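PDB 4LYP: Exo-beta-1,4-mannosidase from Rhizomucor miehei, which probably releases terminal beta-1,4-linked mannose from the non-reducing ends of mannosides, as an exo-acting beta-mannosidase of glycoside hydrolase family 5. Local coordinates for residues P54-G59 / A438-V443; L83-M88 / Y141-V146; M91-L96 / S387-Y392; D317-R322 / N373-L378; K331-E336 / R382-S387. One frame throughout, in Å; residues are numbered along the deposited sequence. Where two conformers were deposited one is given.

Interaction 1 (P54-G59 / A438-V443); sequences PYLIRG and ANLLKV. With GAI (guanidine), chain D.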
# COMPACT_ATOMS: atom_id res chain seq x y z
N PRO A 54 0.73 -5.54 22.82
CA PRO A 54 1.51 -5.34 21.55
C PRO A 54 0.66 -5.74 20.36
O PRO A 54 -0.13 -6.67 20.41
CB PRO A 54 2.71 -6.27 21.76
CG PRO A 54 2.93 -6.26 23.28
CD PRO A 54 1.47 -6.33 23.83
N TYR A 55 0.96 -5.06 19.23
CA TYR A 55 0.24 -5.34 17.98
C TYR A 55 1.27 -5.41 16.86
O TYR A 55 1.97 -4.43 16.57
CB TYR A 55 -0.80 -4.23 17.76
CG TYR A 55 -1.68 -4.42 16.55
CD1 TYR A 55 -2.70 -5.40 16.60
CD2 TYR A 55 -1.61 -3.65 15.41
CE1 TYR A 55 -3.56 -5.61 15.52
CE2 TYR A 55 -2.47 -3.79 14.36
CZ TYR A 55 -3.41 -4.78 14.40
OH TYR A 55 -4.25 -4.95 13.30
N LEU A 56 1.43 -6.59 16.25
CA LEU A 56 2.30 -6.80 15.11
C LEU A 56 1.48 -6.92 13.85
O LEU A 56 0.35 -7.40 13.81
CB LEU A 56 3.20 -8.01 15.32
CG LEU A 56 4.30 -7.84 16.41
CD1 LEU A 56 5.03 -9.15 16.61
CD2 LEU A 56 5.36 -6.86 15.98
N ILE A 57 2.10 -6.47 12.77
CA ILE A 57 1.41 -6.33 11.46
C ILE A 57 1.59 -7.57 10.58
O ILE A 57 2.65 -7.78 9.96
CB ILE A 57 1.92 -5.05 10.72
CG1 ILE A 57 1.80 -3.79 11.62
CG2 ILE A 57 1.19 -4.90 9.39
CD1 ILE A 57 0.37 -3.51 12.17
N ARG A 58 0.53 -8.38 10.57
CA ARG A 58 0.44 -9.56 9.72
C ARG A 58 -0.28 -9.13 8.46
O ARG A 58 -1.50 -9.34 8.31
CB ARG A 58 -0.34 -10.66 10.47
CG ARG A 58 0.42 -11.23 11.66
CD ARG A 58 -0.47 -12.20 12.45
NE ARG A 58 -1.44 -11.51 13.31
CZ ARG A 58 -2.71 -11.90 13.51
NH1 ARG A 58 -3.30 -12.81 12.75
NH2 ARG A 58 -3.39 -11.33 14.51
N GLY A 59 0.43 -8.40 7.58
CA GLY A 59 -0.26 -7.57 6.63
C GLY A 59 -0.22 -8.05 5.20
O GLY A 59 0.60 -8.87 4.76
N ALA A 438 1.40 -16.84 11.42
CA ALA A 438 1.36 -17.63 12.68
C ALA A 438 2.61 -17.33 13.52
O ALA A 438 2.48 -17.15 14.76
CB ALA A 438 1.21 -19.08 12.34
N ASN A 439 3.78 -17.27 12.90
CA ASN A 439 4.99 -17.01 13.64
C ASN A 439 4.99 -15.61 14.26
O ASN A 439 5.42 -15.42 15.42
CB ASN A 439 6.21 -17.16 12.73
CG ASN A 439 6.48 -18.57 12.32
OD1 ASN A 439 6.00 -19.54 12.97
ND2 ASN A 439 7.21 -18.72 11.18
N LEU A 440 4.49 -14.61 13.54
CA LEU A 440 4.49 -13.24 14.04
C LEU A 440 3.45 -13.11 15.14
O LEU A 440 3.71 -12.41 16.15
CB LEU A 440 4.16 -12.30 12.91
CG LEU A 440 4.60 -10.86 13.13
CD1 LEU A 440 6.15 -10.74 13.17
CD2 LEU A 440 4.11 -9.97 11.99
N LEU A 441 2.30 -13.79 15.02
CA LEU A 441 1.34 -13.76 16.15
C LEU A 441 1.91 -14.44 17.40
O LEU A 441 1.69 -13.91 18.52
CB LEU A 441 0.02 -14.43 15.73
CG LEU A 441 -1.07 -14.45 16.79
CD1 LEU A 441 -1.37 -13.05 17.28
CD2 LEU A 441 -2.30 -15.15 16.18
N LYS A 442 2.65 -15.53 17.25
CA LYS A 442 3.29 -16.13 18.38
C LYS A 442 4.25 -15.14 19.08
O LYS A 442 4.28 -15.03 20.30
CB LYS A 442 4.02 -17.41 17.97
CG LYS A 442 4.69 -18.13 19.13
CD LYS A 442 5.39 -19.40 18.65
CE LYS A 442 5.98 -20.24 19.79
NZ LYS A 442 5.15 -21.48 20.06
N VAL A 443 5.00 -14.40 18.31
CA VAL A 443 5.89 -13.38 18.84
C VAL A 443 5.08 -12.34 19.58
O VAL A 443 5.42 -11.90 20.69
CB VAL A 443 6.83 -12.75 17.78
CG1 VAL A 443 7.55 -11.57 18.35
CG2 VAL A 443 7.81 -13.79 17.24
C GAI D . 5.91 -4.76 19.49
N1 GAI D . 5.85 -4.78 20.95
N2 GAI D . 6.77 -4.17 18.50
N3 GAI D . 4.93 -5.31 18.87
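L56 and L440 form the close-packed centre of this contact in the TIM barrel, where strand 57-59 runs roughly antiparallel to helix segment 438-443. CB of L56 meets CG of L440 at 3.9 Å, and L56 CD1 lies 3.5 Å from L440 O and also touches CG1 of V443. With L440 CG turned anti to its backbone N (chi1 -159°), CD2 presses on the strand backbone, 3.3 Å from I57 O. The packing thins toward R58, which is partly exposed: its CG still touches L440 CD2, but L441 methyls lie over one face of the guanidinium, offset toward its rim, with R58 NH2 3.8 Å from L441 CD1. R58 NH1 is hydrogen-bonded to G92 O. The other methyl of L56, CD2, comes within 3.3 Å of guanidine N3, so this leucine also lines the guanidine pocket. Between the two segments apolar burial carries the contact, while a hydrogen bond from L56 N to Q444 OE1, just beyond, ties strand to helix.

Interaction 2 (L83-M88 / Y141-V146); sequences LEIKQM and YNMTAV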
# COMPACT_ATOMS: atom_id res chain seq x y z
N LEU A 83 -15.05 -12.86 -0.32
CA LEU A 83 -14.33 -14.12 -0.32
C LEU A 83 -12.82 -13.90 -0.16
O LEU A 83 -12.16 -14.63 0.56
CB LEU A 83 -14.63 -14.88 -1.61
CG LEU A 83 -13.87 -16.18 -1.81
CD1 LEU A 83 -14.02 -17.20 -0.72
CD2 LEU A 83 -14.17 -16.75 -3.21
N GLU A 84 -12.28 -12.88 -0.82
CA GLU A 84 -10.84 -12.63 -0.76
C GLU A 84 -10.46 -12.15 0.64
O GLU A 84 -9.38 -12.54 1.15
CB GLU A 84 -10.48 -11.60 -1.80
CG GLU A 84 -10.56 -12.24 -3.22
CD GLU A 84 -10.25 -11.32 -4.37
OE1 GLU A 84 -10.01 -10.09 -4.18
OE2 GLU A 84 -10.16 -11.86 -5.50
N ILE A 85 -11.30 -11.33 1.29
CA ILE A 85 -11.05 -10.98 2.71
C ILE A 85 -11.05 -12.21 3.60
O ILE A 85 -10.18 -12.39 4.44
CB ILE A 85 -12.07 -9.91 3.24
CG1 ILE A 85 -12.08 -8.64 2.43
CG2 ILE A 85 -11.75 -9.62 4.70
CD1 ILE A 85 -10.76 -7.95 2.35
N LYS A 86 -12.06 -13.07 3.40
CA LYS A 86 -12.11 -14.34 4.16
C LYS A 86 -10.86 -15.17 3.90
O LYS A 86 -10.22 -15.71 4.87
CB LYS A 86 -13.37 -15.09 3.73
CG LYS A 86 -13.54 -16.44 4.49
CD LYS A 86 -14.91 -17.06 4.07
CE LYS A 86 -15.11 -18.36 4.83
NZ LYS A 86 -14.34 -19.50 4.32
N GLN A 87 -10.37 -15.27 2.66
CA GLN A 87 -9.16 -16.00 2.38
C GLN A 87 -7.97 -15.42 3.12
O GLN A 87 -7.11 -16.13 3.68
CB GLN A 87 -8.82 -16.02 0.86
CG GLN A 87 -9.79 -16.82 0.04
CD GLN A 87 -9.64 -16.56 -1.45
OE1 GLN A 87 -8.99 -15.59 -1.91
NE2 GLN A 87 -10.28 -17.40 -2.25
N MET A 88 -7.88 -14.09 3.13
CA MET A 88 -6.78 -13.43 3.82
C MET A 88 -6.89 -13.66 5.32
O MET A 88 -5.86 -13.93 5.99
CB MET A 88 -6.72 -11.94 3.43
CG MET A 88 -6.17 -11.77 2.03
SD MET A 88 -5.84 -10.03 1.62
CE MET A 88 -7.53 -9.38 1.44
N TYR A 141 -13.74 -9.39 10.10
CA TYR A 141 -12.62 -10.30 10.20
C TYR A 141 -11.51 -9.79 11.13
O TYR A 141 -10.36 -10.30 11.10
CB TYR A 141 -12.03 -10.66 8.80
CG TYR A 141 -13.02 -11.55 8.05
CD1 TYR A 141 -13.03 -12.96 8.38
CD2 TYR A 141 -13.94 -11.04 7.14
CE1 TYR A 141 -13.90 -13.78 7.71
CE2 TYR A 141 -14.83 -11.85 6.52
CZ TYR A 141 -14.83 -13.23 6.78
OH TYR A 141 -15.70 -14.05 6.08
N ASN A 142 -11.78 -8.75 11.92
CA ASN A 142 -10.88 -8.21 12.91
C ASN A 142 -9.59 -7.73 12.29
O ASN A 142 -8.55 -7.84 12.91
CB ASN A 142 -10.65 -9.25 14.04
CG ASN A 142 -11.95 -9.41 14.92
OD1 ASN A 142 -12.58 -8.41 15.24
ND2 ASN A 142 -12.27 -10.62 15.32
N MET A 143 -9.65 -7.15 11.12
CA MET A 143 -8.51 -6.55 10.48
C MET A 143 -8.49 -5.04 10.71
O MET A 143 -9.56 -4.44 10.84
CB MET A 143 -8.52 -6.84 8.98
CG MET A 143 -8.41 -8.32 8.64
SD MET A 143 -8.53 -8.51 6.85
CE MET A 143 -8.43 -10.29 6.68
N THR A 144 -7.31 -4.45 10.59
CA THR A 144 -7.23 -2.98 10.57
C THR A 144 -6.71 -2.52 9.21
O THR A 144 -6.09 -3.30 8.46
CB THR A 144 -6.30 -2.43 11.67
OG1 THR A 144 -4.97 -3.00 11.52
CG2 THR A 144 -6.88 -2.71 13.04
N ALA A 145 -7.01 -1.27 8.88
CA ALA A 145 -6.72 -0.70 7.58
C ALA A 145 -5.68 0.42 7.70
O ALA A 145 -5.78 1.32 8.54
CB ALA A 145 -7.97 -0.10 6.96
N VAL A 146 -4.74 0.41 6.77
CA VAL A 146 -3.88 1.57 6.49
C VAL A 146 -4.52 2.27 5.27
O VAL A 146 -4.62 1.64 4.19
CB VAL A 146 -2.41 1.18 6.22
CG1 VAL A 146 -1.61 2.36 5.76
CG2 VAL A 146 -1.82 0.53 7.47
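Y141 and M143 both turn CG anti to their carbonyl carbon (chi1 -70° and -62°), and this sends the tyrosine ring and the methionine thioether toward helix 78-90. The contact packs that helix on the turn between helix 125-140 and strand 144-148 of the TIM (beta/alpha) barrel: Y141 follows helix 125-140, N142 at positive phi is the C-prime residue of the Schellman motif that ends that helix, and M143 leads into strand 144-148. The Y141 ring lies along the helix surface. CA of K86 sits over one face, offset toward the rim, 4.2 Å from the ring centroid and 23° from its normal, a CH-pi contact. The aliphatic part of K86 continues past the phenol oxygen, with CB 3.5 Å from Y141 OH, while its ammonium group leads away to a salt bridge with E90. On the buried side CG2 of I85 is shared by the two partners: it meets Y141 CD2 obliquely at 3.6 Å and M143 CE at 3.9 Å. M143 is extended beyond CG and so drives its methyl between I85 and M88. L96 of the neighbouring strand 95-99 touches I85, M88 and M143 and continues this apolar layer inward. M143 CE packs against M88 CB at 4.0 Å and reaches the helix backbone at I85 O, 3.5 Å away.

Interaction 3 (M91-L96 / S387-Y392); sequences MGINNL and SNFWAY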
# COMPACT_ATOMS: atom_id res chain seq x y z
N MET A 91 -5.50 -17.01 6.04
CA MET A 91 -4.06 -17.05 6.02
C MET A 91 -3.40 -16.21 7.12
O MET A 91 -2.17 -16.04 7.12
CB MET A 91 -3.45 -16.77 4.66
CG MET A 91 -3.48 -15.42 4.15
SD MET A 91 -2.72 -15.30 2.44
CE MET A 91 -4.15 -15.79 1.77
N GLY A 92 -4.19 -15.76 8.09
CA GLY A 92 -3.63 -15.14 9.26
C GLY A 92 -3.43 -13.63 9.15
O GLY A 92 -2.72 -13.05 9.99
N ILE A 93 -3.96 -12.97 8.11
CA ILE A 93 -3.73 -11.52 7.92
C ILE A 93 -4.60 -10.75 8.91
O ILE A 93 -5.82 -10.98 9.02
CB ILE A 93 -3.96 -11.15 6.43
CG1 ILE A 93 -2.81 -11.75 5.56
CG2 ILE A 93 -4.28 -9.69 6.22
CD1 ILE A 93 -3.20 -11.97 4.09
N ASN A 94 -3.99 -9.73 9.53
CA ASN A 94 -4.71 -8.85 10.44
C ASN A 94 -4.75 -7.39 9.96
O ASN A 94 -5.33 -6.54 10.66
CB ASN A 94 -4.22 -8.90 11.88
CG ASN A 94 -2.90 -8.19 12.08
OD1 ASN A 94 -2.20 -7.87 11.08
ND2 ASN A 94 -2.48 -8.02 13.31
N ASN A 95 -4.16 -7.06 8.81
CA ASN A 95 -3.96 -5.68 8.42
C ASN A 95 -3.90 -5.59 6.91
O ASN A 95 -3.15 -6.34 6.27
CB ASN A 95 -2.62 -5.14 9.03
CG ASN A 95 -2.35 -3.68 8.72
OD1 ASN A 95 -1.57 -3.37 7.80
ND2 ASN A 95 -3.00 -2.79 9.44
N LEU A 96 -4.77 -4.72 6.34
CA LEU A 96 -4.72 -4.46 4.89
C LEU A 96 -4.36 -3.00 4.66
O LEU A 96 -4.94 -2.09 5.24
CB LEU A 96 -6.07 -4.72 4.19
CG LEU A 96 -6.62 -6.14 4.39
CD1 LEU A 96 -7.93 -6.26 3.63
CD2 LEU A 96 -5.63 -7.23 3.89
N SER A 387 4.91 -6.48 8.25
CA SER A 387 5.05 -6.26 6.82
C SER A 387 3.69 -6.41 6.13
O SER A 387 2.74 -7.03 6.67
CB SER A 387 6.05 -7.27 6.20
OG SER A 387 5.63 -8.61 6.44
N ASN A 388 3.64 -5.89 4.89
CA ASN A 388 2.47 -6.08 4.02
C ASN A 388 3.02 -6.49 2.67
O ASN A 388 3.59 -5.66 1.93
CB ASN A 388 1.62 -4.81 3.84
CG ASN A 388 1.14 -4.23 5.13
OD1 ASN A 388 1.91 -3.69 5.91
ND2 ASN A 388 -0.19 -4.32 5.37
N PHE A 389 2.92 -7.78 2.29
CA PHE A 389 3.38 -8.18 0.96
C PHE A 389 2.52 -7.48 -0.10
O PHE A 389 1.34 -7.16 0.11
CB PHE A 389 3.36 -9.71 0.79
CG PHE A 389 1.99 -10.31 0.82
CD1 PHE A 389 1.27 -10.49 -0.37
CD2 PHE A 389 1.38 -10.74 1.98
CE1 PHE A 389 -0.03 -11.00 -0.40
CE2 PHE A 389 0.11 -11.27 2.00
CZ PHE A 389 -0.58 -11.43 0.81
N TRP A 390 3.18 -7.22 -1.25
CA TRP A 390 2.51 -6.57 -2.40
C TRP A 390 2.45 -7.60 -3.52
O TRP A 390 3.47 -7.94 -4.07
CB TRP A 390 3.30 -5.36 -2.83
CG TRP A 390 2.64 -4.72 -4.03
CD1 TRP A 390 2.61 -5.18 -5.36
CD2 TRP A 390 1.78 -3.56 -4.00
NE1 TRP A 390 1.82 -4.37 -6.12
CE2 TRP A 390 1.26 -3.38 -5.32
CE3 TRP A 390 1.40 -2.64 -2.98
CZ2 TRP A 390 0.41 -2.30 -5.66
CZ3 TRP A 390 0.53 -1.60 -3.31
CH2 TRP A 390 0.05 -1.43 -4.65
N ALA A 391 1.23 -8.14 -3.80
CA ALA A 391 -0.06 -7.76 -3.23
C ALA A 391 -0.97 -9.00 -3.42
O ALA A 391 -0.68 -9.87 -4.23
CB ALA A 391 -0.69 -6.54 -3.89
N TYR A 392 -2.08 -9.03 -2.70
CA TYR A 392 -2.95 -10.19 -2.79
C TYR A 392 -3.83 -10.10 -4.03
O TYR A 392 -4.56 -9.15 -4.21
CB TYR A 392 -3.81 -10.34 -1.54
CG TYR A 392 -4.53 -11.69 -1.50
CD1 TYR A 392 -3.80 -12.88 -1.57
CD2 TYR A 392 -5.91 -11.77 -1.43
CE1 TYR A 392 -4.43 -14.09 -1.54
CE2 TYR A 392 -6.56 -13.02 -1.37
CZ TYR A 392 -5.78 -14.17 -1.45
OH TYR A 392 -6.37 -15.42 -1.45
O HOH W 1 0.83 -1.68 7.48
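N95 and N388 meet at about a right angle from strands 95-99 and 386-394 of the TIM barrel, with strand 53-61 pairing between them. Followed outward, the N95 side chain starts at CB, which packs near CG2 of I57. CG, anti to the backbone N (chi1 -178°), lies 4.0 Å from N388 ND2. At the tip OD1 accepts from N388 ND2 at 3.0 Å in a nearly straight bond, 171° at the hydrogen. The donor lies in the carbonyl plane of N95, and OD1 in the amide plane of N388, although the two amides are turned 66° apart. Water 1 also donates to N95 OD1, and it donates to N388 OD1 as well, closing a small ring of polar groups. The other tip atom, N95 ND2, is bonded to T144 OG1, while N388 ND2 has a further acceptor in A60 O; each amide has more than one partner, which probably fixes its orientation. Away from this polar pair the contact is apolar. I93 CD1 meets the edge of the F389 ring at CE2, 4.0 Å away. M91 follows a helix whose Schellman motif has G92 as its C-prime residue, and it makes an oblique Met-aromatic contact, SD 5.2 Å from the Y392 ring centroid. The bend of M91 at chi3 brings its methyl to the tyrosine, whose OH is bonded to Q87: M91 CE lies 3.7 Å from Y392 CE1.

Interaction 4 (D317-R322 / N373-L378); sequences DFLESR and NQIVSL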
# COMPACT_ATOMS: atom_id res chain seq x y z
N ASP A 317 20.07 -6.87 4.02
CA ASP A 317 20.74 -5.63 4.43
C ASP A 317 19.74 -4.47 4.49
O ASP A 317 19.95 -3.57 5.30
CB ASP A 317 21.91 -5.31 3.45
CG ASP A 317 23.05 -6.34 3.49
OD1 ASP A 317 23.02 -7.20 4.35
OD2 ASP A 317 23.87 -6.25 2.58
N PHE A 318 18.70 -4.47 3.66
CA PHE A 318 17.67 -3.43 3.64
C PHE A 318 16.90 -3.47 4.96
O PHE A 318 16.69 -2.46 5.60
CB PHE A 318 16.77 -3.73 2.45
CG PHE A 318 15.74 -2.65 2.20
CD1 PHE A 318 16.05 -1.55 1.43
CD2 PHE A 318 14.46 -2.79 2.68
CE1 PHE A 318 15.10 -0.56 1.13
CE2 PHE A 318 13.52 -1.81 2.39
CZ PHE A 318 13.83 -0.70 1.64
N LEU A 319 16.50 -4.66 5.42
CA LEU A 319 15.78 -4.76 6.68
C LEU A 319 16.65 -4.29 7.83
O LEU A 319 16.17 -3.56 8.72
CB LEU A 319 15.30 -6.22 6.91
CG LEU A 319 14.17 -6.63 6.01
CD1 LEU A 319 13.93 -8.16 6.19
CD2 LEU A 319 12.88 -5.93 6.35
N GLU A 320 17.94 -4.72 7.86
CA GLU A 320 18.85 -4.35 8.94
C GLU A 320 19.00 -2.83 9.01
O GLU A 320 18.93 -2.18 10.06
CB GLU A 320 20.22 -4.98 8.61
CG GLU A 320 21.43 -4.06 8.54
CD GLU A 320 22.47 -4.38 7.41
OE1 GLU A 320 23.15 -5.53 7.45
OE2 GLU A 320 22.61 -3.41 6.51
N SER A 321 19.32 -2.22 7.85
CA SER A 321 19.65 -0.79 7.82
C SER A 321 18.42 0.04 8.13
O SER A 321 18.46 1.01 8.90
CB SER A 321 20.33 -0.41 6.53
OG SER A 321 19.47 -0.69 5.41
N ARG A 322 17.24 -0.32 7.57
CA ARG A 322 16.04 0.48 7.78
C ARG A 322 15.56 0.34 9.24
O ARG A 322 15.06 1.31 9.84
CB ARG A 322 14.92 0.14 6.77
CG ARG A 322 15.08 0.91 5.46
CD ARG A 322 16.44 0.76 4.79
NE ARG A 322 16.48 1.42 3.50
CZ ARG A 322 17.57 1.50 2.74
NH1 ARG A 322 18.68 0.92 3.19
NH2 ARG A 322 17.52 2.13 1.57
N ASN A 373 11.33 -14.73 7.83
CA ASN A 373 12.04 -15.24 8.96
C ASN A 373 12.93 -14.17 9.62
O ASN A 373 13.04 -14.11 10.86
CB ASN A 373 12.91 -16.41 8.56
CG ASN A 373 12.09 -17.67 8.29
OD1 ASN A 373 10.92 -17.77 8.75
ND2 ASN A 373 12.68 -18.60 7.61
N GLN A 374 13.48 -13.26 8.83
CA GLN A 374 14.26 -12.17 9.38
C GLN A 374 13.34 -11.22 10.16
O GLN A 374 13.73 -10.71 11.24
CB GLN A 374 15.04 -11.46 8.27
CG GLN A 374 15.98 -10.42 8.85
CD GLN A 374 16.79 -9.75 7.76
OE1 GLN A 374 16.65 -10.08 6.57
NE2 GLN A 374 17.66 -8.79 8.12
N ILE A 375 12.18 -10.89 9.59
CA ILE A 375 11.26 -10.02 10.27
C ILE A 375 10.81 -10.62 11.61
O ILE A 375 10.72 -9.92 12.63
CB ILE A 375 10.05 -9.66 9.40
CG1 ILE A 375 10.50 -8.78 8.22
CG2 ILE A 375 8.99 -8.93 10.23
CD1 ILE A 375 9.46 -8.70 7.12
N VAL A 376 10.55 -11.93 11.64
CA VAL A 376 10.14 -12.55 12.90
C VAL A 376 11.27 -12.36 13.93
O VAL A 376 10.97 -12.06 15.10
CB VAL A 376 9.81 -14.09 12.66
CG1 VAL A 376 9.68 -14.81 13.99
CG2 VAL A 376 8.49 -14.15 11.87
N SER A 377 12.52 -12.57 13.53
CA SER A 377 13.63 -12.45 14.46
C SER A 377 13.77 -10.99 14.91
O SER A 377 13.90 -10.67 16.14
CB SER A 377 14.91 -12.96 13.76
OG SER A 377 15.96 -12.86 14.68
N LEU A 378 13.68 -10.00 13.99
CA LEU A 378 13.75 -8.58 14.36
C LEU A 378 12.57 -8.17 15.28
O LEU A 378 12.73 -7.39 16.23
CB LEU A 378 13.80 -7.65 13.17
CG LEU A 378 15.10 -7.79 12.32
CD1 LEU A 378 14.86 -7.17 10.96
CD2 LEU A 378 16.19 -7.01 13.06
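L319 and Q374 bury the most surface here, with L378 next, where helices 308-329 and 362-380 run side by side, their segment axes 24° apart and 10.8 Å at closest approach. The side chains of L319 and Q374 lie alongside one another, running in opposite senses. The Q374 chain is fully extended, which lays its amide against the leucine: OE1 is 3.4 Å from L319 CD1, and NE2 is 3.7 Å from L319 CB. That NE2 is held by H316 O on the same helix as L319, so the glutamine adds a polar tie to an otherwise apolar seam. L378, one turn after Q374, reaches L319 with CD1 4.2 Å from L319 CB. I375 completes the grip, its CG1 4.0 Å from L319 CD1. These two helices belong to the outer layer of the TIM barrel: L319 and I375 both touch M335 of strand 333-338, F384 packs on L319 and L378, and I375 and V376 meet Y436 of helix 429-448.

Interaction 5 (K331-E336 / R382-S387); sequences KPIVME and RSFSGS. With GAI (guanidine), chain D.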
# COMPACT_ATOMS: atom_id res chain seq x y z
N LYS A 331 10.81 5.11 16.58
CA LYS A 331 9.45 4.89 16.06
C LYS A 331 9.42 3.49 15.47
O LYS A 331 10.42 2.98 14.97
CB LYS A 331 9.10 5.92 15.00
CG LYS A 331 8.95 7.33 15.58
CD LYS A 331 8.58 8.36 14.56
CE LYS A 331 8.32 9.69 15.25
NZ LYS A 331 8.08 10.81 14.36
N PRO A 332 8.23 2.87 15.41
CA PRO A 332 8.13 1.54 14.74
C PRO A 332 8.40 1.60 13.28
O PRO A 332 8.29 2.67 12.64
CB PRO A 332 6.67 1.14 15.02
CG PRO A 332 6.25 1.93 16.20
CD PRO A 332 6.96 3.25 16.05
N ILE A 333 8.62 0.43 12.68
CA ILE A 333 8.77 0.34 11.20
C ILE A 333 8.01 -0.85 10.71
O ILE A 333 7.94 -1.93 11.33
CB ILE A 333 10.26 0.26 10.80
CG1 ILE A 333 10.36 0.28 9.28
CG2 ILE A 333 11.00 -0.92 11.45
CD1 ILE A 333 11.76 0.59 8.78
N VAL A 334 7.34 -0.65 9.56
CA VAL A 334 6.63 -1.71 8.84
C VAL A 334 7.19 -1.72 7.40
O VAL A 334 7.28 -0.70 6.74
CB VAL A 334 5.13 -1.40 8.80
CG1 VAL A 334 4.37 -2.49 8.00
CG2 VAL A 334 4.52 -1.28 10.20
N MET A 335 7.53 -2.94 6.89
CA MET A 335 7.86 -3.08 5.46
C MET A 335 6.52 -3.28 4.73
O MET A 335 6.03 -4.43 4.53
CB MET A 335 8.82 -4.22 5.17
CG MET A 335 9.10 -4.31 3.69
SD MET A 335 10.57 -5.29 3.25
CE MET A 335 10.10 -6.89 3.80
N GLU A 336 5.89 -2.16 4.39
CA GLU A 336 4.49 -2.16 3.97
C GLU A 336 4.35 -2.50 2.47
O GLU A 336 3.21 -2.56 2.00
CB GLU A 336 3.78 -0.85 4.31
CG GLU A 336 4.21 0.26 3.42
CD GLU A 336 3.46 1.57 3.62
OE1 GLU A 336 2.56 1.60 4.50
OE2 GLU A 336 3.77 2.53 2.89
N ARG A 382 11.80 -6.43 19.21
CA ARG A 382 11.08 -5.15 19.14
C ARG A 382 11.85 -4.11 18.27
O ARG A 382 11.79 -2.92 18.53
CB ARG A 382 10.59 -4.61 20.50
CG ARG A 382 9.66 -5.58 21.22
CD ARG A 382 9.20 -5.01 22.55
NE ARG A 382 8.22 -3.88 22.32
CZ ARG A 382 8.25 -2.69 22.95
NH1 ARG A 382 9.26 -2.32 23.76
NH2 ARG A 382 7.24 -1.82 22.72
N SER A 383 12.36 -4.58 17.13
CA SER A 383 13.06 -3.72 16.17
C SER A 383 12.31 -3.62 14.84
O SER A 383 12.80 -2.98 13.94
CB SER A 383 14.48 -4.24 15.93
OG SER A 383 15.15 -4.21 17.18
N PHE A 384 11.20 -4.32 14.68
CA PHE A 384 10.42 -4.32 13.44
C PHE A 384 9.04 -4.72 13.83
O PHE A 384 8.86 -5.54 14.72
CB PHE A 384 11.01 -5.35 12.41
CG PHE A 384 11.15 -4.78 11.00
CD1 PHE A 384 10.06 -4.86 10.15
CD2 PHE A 384 12.28 -4.13 10.60
CE1 PHE A 384 10.14 -4.37 8.89
CE2 PHE A 384 12.39 -3.59 9.34
CZ PHE A 384 11.29 -3.69 8.49
N SER A 385 8.05 -4.17 13.14
CA SER A 385 6.67 -4.40 13.55
C SER A 385 5.86 -5.31 12.62
O SER A 385 4.80 -5.70 13.00
CB SER A 385 5.92 -3.11 13.80
OG SER A 385 6.31 -2.50 15.02
N GLY A 386 6.39 -5.64 11.46
CA GLY A 386 5.73 -6.57 10.52
C GLY A 386 5.84 -6.01 9.11
O GLY A 386 6.75 -5.28 8.76
N SER A 387 4.91 -6.48 8.25
CA SER A 387 5.05 -6.26 6.82
C SER A 387 3.69 -6.41 6.13
O SER A 387 2.74 -7.03 6.67
CB SER A 387 6.05 -7.27 6.20
OG SER A 387 5.63 -8.61 6.44
C GAI D . 5.91 -4.76 19.49
N1 GAI D . 5.85 -4.78 20.95
N2 GAI D . 6.77 -4.17 18.50
N3 GAI D . 4.93 -5.31 18.87
O HOH W 2 9.03 -1.63 14.64
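Backbone bonds join I333 and M335 to S385 and G386, bringing strand 333-338 beside the start of strand 386-394, neighbours in the TIM barrel. S385 N donates to I333 O at 2.9 Å, and M335 N donates to G386 O at 3.1 Å. M335 and S387 form a single bridge, where S387 CA makes a CA-H...O contact with M335 O. Water-mediated contact adds to these: water 2 accepts from I333 N and is hydrogen-bonded to S385 OG. Among apolar contacts, I333 CG2 lies over one face of the F384 ring, 3.7 Å from its centroid and 19° off the normal, a CH-pi contact, while M335 CB packs on F384 CE1 at 4.0 Å. Guanidine N1 sits at the edge of the R382 guanidinium, in its plane, 2.9 Å from R382 NE; R382 NH1 forms a salt bridge with D44. Two backbone bonds and the F384 packing thus hold the strands, and the buried G386 N, with no partner in the model, is a probable cost of this irregular pairing.

How the interactions relate
All five contacts lie in one TIM barrel. Interaction 1 spans most of the chain, its segments 379 residues apart at the closest ends, and brackets the others. Interactions 2 and 3 alternate along the chain, as do 4 and 5; 2 closes before 4 and 5 open. Strand 53-61 lies between 95-99 and 386-394, joining interactions 1, 3 and 5, while strand 144-148 extends the sheet to interaction 2. Interactions 3 and 5 share S387. Centres of 2 and 3 are about 8 Å apart, those of 4 and 5 about 9 Å, and those of 2 and 4 about 25 Å. Pairing of 53-61 with 386-394 closes the barrel; 1, 3 and 5 lie at that seam, 2 and 4 flank it, and 1 and 5 line one guanidine pocket.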